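Local coordinates for putative uncharacterized protein tcp24 (Actinoplanes teichomyceticus, PDB 4Q38) that probably transfers long acyl chains from acyl-CoA to the amino sugar of the glycopeptide antibiotic teicoplanin, at residues R99-H104 and V134-R139; H95-H100 and Y182-I187; D58-L63 and E71-A76. All blocks are in the same frame, centred on the assembly; numbering follows the deposited sequence.

Contact 1: R99-H104 and V134-R139; sequences RHMGDH and VPAVRR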
loop_
_atom_site.group_PDB
_atom_site.type_symbol
_atom_site.label_atom_id
_atom_site.label_comp_id
_atom_site.label_asym_id
_atom_site.label_seq_id
_atom_site.Cartn_x
_atom_site.Cartn_y
_atom_site.Cartn_z
ATOM N N ARG A 99 -2.564 17.583 2.536
ATOM C CA ARG A 99 -2.078 18.424 3.631
ATOM C C ARG A 99 -0.784 17.851 4.231
ATOM O O ARG A 99 -0.015 18.575 4.869
ATOM C CB ARG A 99 -3.149 18.582 4.718
ATOM C CG ARG A 99 -3.440 17.311 5.492
ATOM C CD ARG A 99 -4.339 17.543 6.693
ATOM N NE ARG A 99 -4.750 16.281 7.315
ATOM C CZ ARG A 99 -5.585 16.192 8.350
ATOM N NH1 ARG A 99 -6.100 17.289 8.888
ATOM N NH2 ARG A 99 -5.912 15.006 8.850
ATOM N N HIS A 100 -0.557 16.551 4.032
ATOM C CA HIS A 100 0.676 15.894 4.497
ATOM C C HIS A 100 1.625 15.525 3.391
ATOM O O HIS A 100 2.483 14.645 3.571
ATOM C CB HIS A 100 0.331 14.648 5.299
ATOM C CG HIS A 100 -0.407 14.934 6.584
ATOM N ND1 HIS A 100 0.010 15.864 7.467
ATOM C CD2 HIS A 100 -1.562 14.368 7.120
ATOM C CE1 HIS A 100 -0.835 15.889 8.523
ATOM N NE2 HIS A 100 -1.793 14.974 8.311
ATOM N N MET A 101 1.485 16.170 2.234
ATOM C CA MET A 101 2.383 15.922 1.109
ATOM C C MET A 101 3.845 16.033 1.568
ATOM O O MET A 101 4.230 17.033 2.175
ATOM C CB MET A 101 2.110 16.912 -0.022
ATOM C CG MET A 101 2.903 16.642 -1.292
ATOM S SD MET A 101 2.450 15.092 -2.109
ATOM C CE MET A 101 0.830 15.509 -2.737
ATOM N N GLY A 102 4.635 14.992 1.300
ATOM C CA GLY A 102 6.049 14.957 1.675
ATOM C C GLY A 102 6.311 14.728 3.156
ATOM O O GLY A 102 7.456 14.727 3.589
ATOM N N ASP A 103 5.257 14.510 3.937
ATOM C CA ASP A 103 5.412 14.371 5.384
ATOM C C ASP A 103 5.266 12.916 5.849
ATOM O O ASP A 103 4.158 12.406 5.982
ATOM C CB ASP A 103 4.424 15.308 6.098
ATOM C CG ASP A 103 4.649 15.386 7.616
ATOM O OD1 ASP A 103 5.582 14.770 8.153
ATOM O OD2 ASP A 103 3.862 16.077 8.273
ATOM N N HIS A 104 6.394 12.266 6.128
ATOM C CA HIS A 104 6.402 10.862 6.553
ATOM C C HIS A 104 6.202 10.712 8.033
ATOM O O HIS A 104 6.048 9.598 8.538
ATOM C CB HIS A 104 7.707 10.183 6.141
ATOM C CG HIS A 104 8.941 10.846 6.714
ATOM N ND1 HIS A 104 9.616 11.806 6.060
ATOM C CD2 HIS A 104 9.594 10.664 7.925
ATOM C CE1 HIS A 104 10.646 12.227 6.814
ATOM N NE2 HIS A 104 10.633 11.523 7.956
ATOM N N VAL A 134 -3.611 12.362 -7.964
ATOM C CA VAL A 134 -2.483 12.191 -8.878
ATOM C C VAL A 134 -1.832 13.535 -9.280
ATOM O O VAL A 134 -0.599 13.647 -9.227
ATOM C CB VAL A 134 -2.846 11.341 -10.124
ATOM C CG1 VAL A 134 -1.800 11.482 -11.224
ATOM C CG2 VAL A 134 -3.021 9.875 -9.746
ATOM N N PRO A 135 -2.647 14.550 -9.680
ATOM C CA PRO A 135 -2.010 15.809 -10.085
ATOM C C PRO A 135 -1.171 16.431 -8.966
ATOM O O PRO A 135 -0.042 16.858 -9.215
ATOM C CB PRO A 135 -3.198 16.715 -10.440
ATOM C CG PRO A 135 -4.298 15.772 -10.817
ATOM C CD PRO A 135 -4.107 14.582 -9.899
ATOM N N ALA A 136 -1.701 16.454 -7.746
ATOM C CA ALA A 136 -0.952 16.974 -6.599
ATOM C C ALA A 136 0.379 16.235 -6.363
ATOM O O ALA A 136 1.433 16.866 -6.215
ATOM C CB ALA A 136 -1.808 16.927 -5.341
ATOM N N VAL A 137 0.350 14.904 -6.331
ATOM C CA VAL A 137 1.603 14.174 -6.061
ATOM C C VAL A 137 2.579 14.310 -7.228
ATOM O O VAL A 137 3.785 14.391 -7.014
ATOM C CB VAL A 137 1.388 12.699 -5.613
ATOM C CG1 VAL A 137 0.862 11.823 -6.756
ATOM C CG2 VAL A 137 2.679 12.129 -5.024
ATOM N N ARG A 138 2.066 14.364 -8.458
ATOM C CA ARG A 138 2.932 14.547 -9.628
ATOM C C ARG A 138 3.624 15.919 -9.597
ATOM O O ARG A 138 4.781 16.045 -10.020
ATOM C CB ARG A 138 2.157 14.353 -10.947
ATOM C CG ARG A 138 1.749 12.913 -11.255
ATOM C CD ARG A 138 2.952 12.015 -11.499
ATOM N NE ARG A 138 3.692 12.389 -12.710
ATOM C CZ ARG A 138 5.022 12.393 -12.816
ATOM N NH1 ARG A 138 5.801 12.065 -11.778
ATOM N NH2 ARG A 138 5.583 12.747 -13.965
ATOM N N ARG A 139 2.926 16.935 -9.088
ATOM C CA ARG A 139 3.532 18.264 -8.902
ATOM C C ARG A 139 4.643 18.199 -7.860
ATOM O O ARG A 139 5.699 18.805 -8.036
ATOM C CB ARG A 139 2.493 19.311 -8.497
ATOM C CG ARG A 139 1.545 19.715 -9.619
ATOM C CD ARG A 139 0.773 20.987 -9.291
ATOM N NE ARG A 139 -0.180 20.825 -8.182
ATOM C CZ ARG A 139 -1.421 20.344 -8.302
ATOM N NH1 ARG A 139 -1.887 19.949 -9.484
ATOM N NH2 ARG A 139 -2.201 20.247 -7.234
#

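Contact 2: H95-H100 and Y182-I187; sequences HAIVRH and YHLRGI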
loop_
_atom_site.group_PDB
_atom_site.type_symbol
_atom_site.label_atom_id
_atom_site.label_comp_id
_atom_site.label_asym_id
_atom_site.label_seq_id
_atom_site.Cartn_x
_atom_site.Cartn_y
_atom_site.Cartn_z
ATOM N N HIS A 95 -8.157 16.153 0.622
ATOM C CA HIS A 95 -7.530 17.240 1.382
ATOM C C HIS A 95 -6.718 16.725 2.553
ATOM O O HIS A 95 -5.599 17.178 2.775
ATOM C CB HIS A 95 -8.592 18.241 1.837
ATOM C CG HIS A 95 -8.038 19.559 2.332
ATOM N ND1 HIS A 95 -8.811 20.477 2.958
ATOM C CD2 HIS A 95 -6.748 20.099 2.279
ATOM C CE1 HIS A 95 -8.052 21.548 3.289
ATOM N NE2 HIS A 95 -6.793 21.311 2.879
ATOM N N ALA A 96 -7.269 15.761 3.288
ATOM C CA ALA A 96 -6.592 15.170 4.443
ATOM C C ALA A 96 -5.289 14.463 4.072
ATOM O O ALA A 96 -4.412 14.294 4.919
ATOM C CB ALA A 96 -7.524 14.221 5.185
ATOM N N ILE A 97 -5.171 14.048 2.812
ATOM C CA ILE A 97 -3.929 13.445 2.307
ATOM C C ILE A 97 -2.914 14.499 1.843
ATOM O O ILE A 97 -1.756 14.491 2.293
ATOM C CB ILE A 97 -4.205 12.392 1.204
ATOM C CG1 ILE A 97 -5.023 11.227 1.785
ATOM C CG2 ILE A 97 -2.884 11.873 0.610
ATOM C CD1 ILE A 97 -5.551 10.254 0.750
ATOM N N VAL A 98 -3.339 15.416 0.972
ATOM C CA VAL A 98 -2.406 16.405 0.399
ATOM C C VAL A 98 -1.853 17.406 1.421
ATOM O O VAL A 98 -0.785 17.983 1.204
ATOM C CB VAL A 98 -2.980 17.161 -0.816
ATOM C CG1 VAL A 98 -3.231 16.199 -1.968
ATOM C CG2 VAL A 98 -4.250 17.929 -0.447
ATOM N N ARG A 99 -2.564 17.583 2.536
ATOM C CA ARG A 99 -2.078 18.424 3.631
ATOM C C ARG A 99 -0.784 17.851 4.231
ATOM O O ARG A 99 -0.015 18.575 4.869
ATOM C CB ARG A 99 -3.149 18.582 4.718
ATOM C CG ARG A 99 -3.440 17.311 5.492
ATOM C CD ARG A 99 -4.339 17.543 6.693
ATOM N NE ARG A 99 -4.750 16.281 7.315
ATOM C CZ ARG A 99 -5.585 16.192 8.350
ATOM N NH1 ARG A 99 -6.100 17.289 8.888
ATOM N NH2 ARG A 99 -5.912 15.006 8.850
ATOM N N HIS A 100 -0.557 16.551 4.032
ATOM C CA HIS A 100 0.676 15.894 4.497
ATOM C C HIS A 100 1.625 15.525 3.391
ATOM O O HIS A 100 2.483 14.645 3.571
ATOM C CB HIS A 100 0.331 14.648 5.299
ATOM C CG HIS A 100 -0.407 14.934 6.584
ATOM N ND1 HIS A 100 0.010 15.864 7.467
ATOM C CD2 HIS A 100 -1.562 14.368 7.120
ATOM C CE1 HIS A 100 -0.835 15.889 8.523
ATOM N NE2 HIS A 100 -1.793 14.974 8.311
ATOM N N TYR A 182 0.973 6.553 1.270
ATOM C CA TYR A 182 2.426 6.677 1.115
ATOM C C TYR A 182 2.770 7.150 -0.294
ATOM O O TYR A 182 3.528 8.111 -0.466
ATOM C CB TYR A 182 3.137 5.353 1.405
ATOM C CG TYR A 182 3.285 5.006 2.874
ATOM C CD1 TYR A 182 2.188 4.576 3.629
ATOM C CD2 TYR A 182 4.537 5.065 3.506
ATOM C CE1 TYR A 182 2.327 4.243 4.975
ATOM C CE2 TYR A 182 4.683 4.729 4.850
ATOM C CZ TYR A 182 3.575 4.323 5.576
ATOM O OH TYR A 182 3.709 3.985 6.903
ATOM N N HIS A 183 2.209 6.478 -1.303
ATOM C CA HIS A 183 2.468 6.864 -2.685
ATOM C C HIS A 183 1.999 8.272 -2.919
ATOM O O HIS A 183 2.707 9.072 -3.527
ATOM C CB HIS A 183 1.751 5.942 -3.676
ATOM C CG HIS A 183 1.891 4.470 -3.377
ATOM N ND1 HIS A 183 1.481 3.922 -2.222
ATOM C CD2 HIS A 183 2.387 3.426 -4.152
ATOM C CE1 HIS A 183 1.707 2.597 -2.242
ATOM N NE2 HIS A 183 2.248 2.287 -3.431
ATOM N N LEU A 184 0.796 8.579 -2.436
ATOM C CA LEU A 184 0.147 9.881 -2.686
ATOM C C LEU A 184 0.757 11.061 -1.923
ATOM O O LEU A 184 0.561 12.220 -2.302
ATOM C CB LEU A 184 -1.364 9.790 -2.397
ATOM C CG LEU A 184 -2.172 8.890 -3.352
ATOM C CD1 LEU A 184 -3.621 8.752 -2.892
ATOM C CD2 LEU A 184 -2.105 9.388 -4.778
ATOM N N ARG A 185 1.495 10.773 -0.858
ATOM C CA ARG A 185 2.236 11.831 -0.176
ATOM C C ARG A 185 3.650 11.997 -0.707
ATOM O O ARG A 185 4.406 12.823 -0.209
ATOM C CB ARG A 185 2.263 11.584 1.326
ATOM C CG ARG A 185 0.950 11.910 2.013
ATOM C CD ARG A 185 1.031 11.555 3.481
ATOM N NE ARG A 185 1.056 10.106 3.722
ATOM C CZ ARG A 185 1.525 9.542 4.831
ATOM N NH1 ARG A 185 2.091 10.296 5.781
ATOM N NH2 ARG A 185 1.470 8.221 4.984
ATOM N N GLY A 186 4.021 11.222 -1.723
ATOM C CA GLY A 186 5.371 11.337 -2.253
ATOM C C GLY A 186 6.469 10.951 -1.266
ATOM O O GLY A 186 7.582 11.469 -1.341
ATOM N N ILE A 187 6.152 10.044 -0.348
ATOM C CA ILE A 187 7.118 9.559 0.641
ATOM C C ILE A 187 7.558 8.125 0.385
ATOM O O ILE A 187 8.338 7.563 1.162
ATOM C CB ILE A 187 6.575 9.713 2.092
ATOM C CG1 ILE A 187 5.290 8.891 2.300
ATOM C CG2 ILE A 187 6.337 11.187 2.386
ATOM C CD1 ILE A 187 4.907 8.665 3.749
#

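Contact 3: D58-L63 and E71-A76; sequences DLLRRL and EEIVAA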
loop_
_atom_site.group_PDB
_atom_site.type_symbol
_atom_site.label_atom_id
_atom_site.label_comp_id
_atom_site.label_asym_id
_atom_site.label_seq_id
_atom_site.Cartn_x
_atom_site.Cartn_y
_atom_site.Cartn_z
ATOM N N ASP A 58 -7.043 6.599 -19.950
ATOM C CA ASP A 58 -5.609 6.748 -20.184
ATOM C C ASP A 58 -4.837 6.729 -18.860
ATOM O O ASP A 58 -3.816 6.047 -18.733
ATOM C CB ASP A 58 -5.299 8.034 -20.956
ATOM C CG ASP A 58 -5.599 7.926 -22.455
ATOM O OD1 ASP A 58 -5.830 6.811 -22.972
ATOM O OD2 ASP A 58 -5.595 8.982 -23.118
ATOM N N LEU A 59 -5.336 7.476 -17.878
ATOM C CA LEU A 59 -4.681 7.529 -16.569
ATOM C C LEU A 59 -4.700 6.163 -15.879
ATOM O O LEU A 59 -3.662 5.687 -15.431
ATOM C CB LEU A 59 -5.296 8.608 -15.678
ATOM C CG LEU A 59 -4.616 8.827 -14.317
ATOM C CD1 LEU A 59 -3.126 9.127 -14.465
ATOM C CD2 LEU A 59 -5.317 9.946 -13.563
ATOM N N LEU A 60 -5.871 5.527 -15.828
ATOM C CA LEU A 60 -5.986 4.182 -15.243
ATOM C C LEU A 60 -5.030 3.167 -15.883
ATOM O O LEU A 60 -4.454 2.310 -15.190
ATOM C CB LEU A 60 -7.445 3.691 -15.276
ATOM C CG LEU A 60 -8.384 4.405 -14.285
ATOM C CD1 LEU A 60 -9.850 4.310 -14.696
ATOM C CD2 LEU A 60 -8.190 3.898 -12.858
ATOM N N ARG A 61 -4.848 3.274 -17.199
ATOM C CA ARG A 61 -3.960 2.373 -17.920
ATOM C C ARG A 61 -2.501 2.672 -17.567
ATOM O O ARG A 61 -1.699 1.760 -17.404
ATOM C CB ARG A 61 -4.211 2.479 -19.432
ATOM C CG ARG A 61 -3.424 1.504 -20.303
ATOM C CD ARG A 61 -4.179 1.114 -21.579
ATOM N NE ARG A 61 -4.844 2.245 -22.235
ATOM C CZ ARG A 61 -6.165 2.421 -22.313
ATOM N NH1 ARG A 61 -7.006 1.532 -21.793
ATOM N NH2 ARG A 61 -6.648 3.493 -22.923
ATOM N N ARG A 62 -2.172 3.954 -17.437
ATOM C CA ARG A 62 -0.841 4.373 -17.003
ATOM C C ARG A 62 -0.521 3.839 -15.594
ATOM O O ARG A 62 0.624 3.504 -15.287
ATOM C CB ARG A 62 -0.721 5.899 -17.053
ATOM C CG ARG A 62 0.711 6.396 -16.999
ATOM C CD ARG A 62 0.862 7.762 -17.640
ATOM N NE ARG A 62 2.254 7.973 -18.026
ATOM C CZ ARG A 62 2.728 9.082 -18.585
ATOM N NH1 ARG A 62 1.922 10.109 -18.828
ATOM N NH2 ARG A 62 4.017 9.163 -18.898
ATOM N N LEU A 63 -1.556 3.731 -14.768
ATOM C CA LEU A 63 -1.431 3.199 -13.411
ATOM C C LEU A 63 -1.600 1.670 -13.358
ATOM O O LEU A 63 -1.715 1.086 -12.285
ATOM C CB LEU A 63 -2.429 3.915 -12.494
ATOM C CG LEU A 63 -2.278 5.443 -12.412
ATOM C CD1 LEU A 63 -3.536 6.085 -11.846
ATOM C CD2 LEU A 63 -1.067 5.818 -11.573
ATOM N N GLU A 71 -12.699 0.014 -16.755
ATOM C CA GLU A 71 -14.013 0.225 -17.383
ATOM C C GLU A 71 -15.054 0.515 -16.325
ATOM O O GLU A 71 -15.815 1.478 -16.436
ATOM C CB GLU A 71 -14.472 -1.021 -18.140
ATOM C CG GLU A 71 -13.838 -1.238 -19.497
ATOM C CD GLU A 71 -14.241 -2.573 -20.098
ATOM O OE1 GLU A 71 -15.436 -2.736 -20.429
ATOM O OE2 GLU A 71 -13.367 -3.460 -20.225
ATOM N N GLU A 72 -15.089 -0.336 -15.304
ATOM C CA GLU A 72 -16.065 -0.219 -14.227
ATOM C C GLU A 72 -15.869 1.064 -13.425
ATOM O O GLU A 72 -16.843 1.723 -13.028
ATOM C CB GLU A 72 -16.007 -1.447 -13.312
ATOM C CG GLU A 72 -16.447 -2.740 -13.995
ATOM C CD GLU A 72 -16.352 -3.966 -13.099
ATOM O OE1 GLU A 72 -15.924 -3.850 -11.926
ATOM O OE2 GLU A 72 -16.722 -5.059 -13.574
ATOM N N ILE A 73 -14.607 1.414 -13.184
ATOM C CA ILE A 73 -14.271 2.623 -12.430
ATOM C C ILE A 73 -14.796 3.866 -13.161
ATOM O O ILE A 73 -15.427 4.737 -12.556
ATOM C CB ILE A 73 -12.742 2.733 -12.191
ATOM C CG1 ILE A 73 -12.289 1.706 -11.142
ATOM C CG2 ILE A 73 -12.359 4.146 -11.765
ATOM C CD1 ILE A 73 -10.836 1.269 -11.263
ATOM N N VAL A 74 -14.550 3.929 -14.465
ATOM C CA VAL A 74 -14.983 5.071 -15.271
ATOM C C VAL A 74 -16.513 5.139 -15.302
ATOM O O VAL A 74 -17.102 6.217 -15.153
ATOM C CB VAL A 74 -14.377 5.032 -16.695
ATOM C CG1 VAL A 74 -14.978 6.113 -17.588
ATOM C CG2 VAL A 74 -12.855 5.203 -16.627
ATOM N N ALA A 75 -17.145 3.977 -15.445
ATOM C CA ALA A 75 -18.601 3.891 -15.547
ATOM C C ALA A 75 -19.286 4.387 -14.278
ATOM O O ALA A 75 -20.304 5.073 -14.342
ATOM C CB ALA A 75 -19.029 2.464 -15.864
ATOM N N ALA A 76 -18.714 4.059 -13.126
ATOM C CA ALA A 76 -19.357 4.352 -11.845
ATOM C C ALA A 76 -18.947 5.667 -11.190
ATOM O O ALA A 76 -19.432 5.981 -10.105
ATOM C CB ALA A 76 -19.134 3.201 -10.880
#

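Contact 1: R99-H104 and V134-R139
M101 lays its sulfur and methyl end against A136 and V137 of helix 125-143. It comes from the loop that follows helix 84-98. Its CB points toward the helix and starts the side chain in that direction. CG sits anti to the backbone N (chi1 -174°). From there the chain bends at both chi2 and chi3, so the end folds over instead of running straight out. M101 SD comes first, 4.1 Å from V137 CA, and also borders the V137 CG2 methyl. CE is the main point of touch. M101 CE lies 3.7 Å from both V137 CA and A136 C, thus on the peptide link between the two residues. On its flanks, M101 CE is 4.0 Å from A136 CB and 4.1 Å from V137 CB. The carbonyl oxygen of L184 also reaches this methyl from another helix. The side chains of M101 and V137 cross at about a right angle.

M101 lies in a type II beta turn from H100 to D103, closed by D103 N to H100 O at 2.8 Å. M101 is its second residue. G102 is the third and has positive phi (75°), which suits glycine. On the helix side, the N atoms of P135 and A136 lack bonds to the preceding turn, and the helix kinks there. R138 starts away from the loop. Its NH2 forms a salt bridge with D148, and it makes a cation-pi contact with W152. V137 packs on L155.

The two segments therefore meet by van der Waals contact alone. One thioether end covers the helix backbone at the link between A136 and V137, and little surface is buried in doing so.

Contact 2: H95-H100 and Y182-I187
I97 overlaps L184 and R185 with its CG2 methyl, 4.0 Å from L184 CB and 4.1 Å from R185 CG. The contact joins the C-terminal part of helix 84-98 and the residues after it to the end of helix 177-184, which closes in a Schellman motif. G186 has positive phi (64°). G186 N bonds to H183 O, and I187 N bonds to Y182 O, so the chain turns back over the last helical turn. Both segments belong to the N-acyltransferase N-terminal family region.

I97 CG2 is anti to the backbone N, and CB points toward the other helix end. The side chains of I97 and L184 cross obliquely, while I97 and R185 meet at about a right angle. The shared apolar patch continues onto helix 125-143, where I97 rests on V129 and L184 on F130.

R185 uses its aliphatic part here. R185 CD lies 3.4 Å from H100 O and 3.7 Å from H100 CB, and R185 CG borders the carbonyl oxygens of both H100 and I97. The chain then bends at chi3 (-71°), which turns the guanidinium to its polar partners. NE bonds to T181 O and NH1 to A106 O, with a weak further bond from NH1 to D103 O. These backbone carbonyls probably offset part of the buried positive charge. R99 CG covers one face of the H100 ring. The H100 side chain lies about 4 Å from a bound sulfate, which is probably from the crystallisation liquor.

The guanidinium of R185 is also packed by its own segment: I187 CD1 sits over the centre of one face, 3.6 Å above the plane, and R185 NH2 lies 3.9 Å above the Y182 ring, toward its rim.

Contact 3: D58-L63 and E71-A76
L60 meets I73 and V74 in a small apolar contact between helices 53-62 and 67-76. Its CD1 methyl does most of the work. L60 CD1 lies 3.7 Å from V74 CG2 and 3.9 Å from I73 CG2, so one methyl touches branches of two adjacent residues. CD2, the other branch, takes a different partner: L60 CD2 is 4.1 Å from I73 CD1. All three side chains set out toward the opposite helix. L60 runs across both neighbours at a slant. In I73, CG2 is anti to the backbone N, and CG1 is anti to the carbonyl carbon (chi1 -73°). Chi1 puts CG2 at L60 CD1, and the extended chi2 (154°) brings CD1 to L60 CD2. The nearest CA pair is L60 and I73, 8.9 Å apart, so side chains fill the gap between the helices.

The polar bonds near this contact involve other atoms. R61 NH2 makes a weak salt bridge to D58 OD1 at 3.4 Å, one turn back on its own helix. Its NH1 pairs with E67 at the start of the next helix. E72 turns to other partners, R166 and Y124, and the I73 carbonyl accepts a bond from Y128 OH.

The two helices are consecutive in the chain and joined by a short connection, from which V65 packs on both L60 and I73. Helix 125-143 covers the pair further, with L131 on L60 and V127 on I73. W152 of helix 148-155 meets L59 of helix 53-62 and L63 just after it.

All three contacts belong to the helical N-acyltransferase N-terminal region. Contact 3 comes first along the chain, between helices 53-62 and 67-76. Contacts 1 and 2 both start from the end of helix 84-98 and the loop after it, then part to helices 125-143 and 177-184. Their centres are 4 Å apart, and a probable hydrogen bond from G102 N to R185 O (2.7 Å) ties them. V137 CG2 also packs on H183 O. Contact 3 is centred about 21 Å from each. It meets contact 1 where V134 packs on L59, but does not touch contact 2. Helix 125-143 touches contact 3 and the loop of contact 1; the R185 side chain is about 11 Å from the bound sugar.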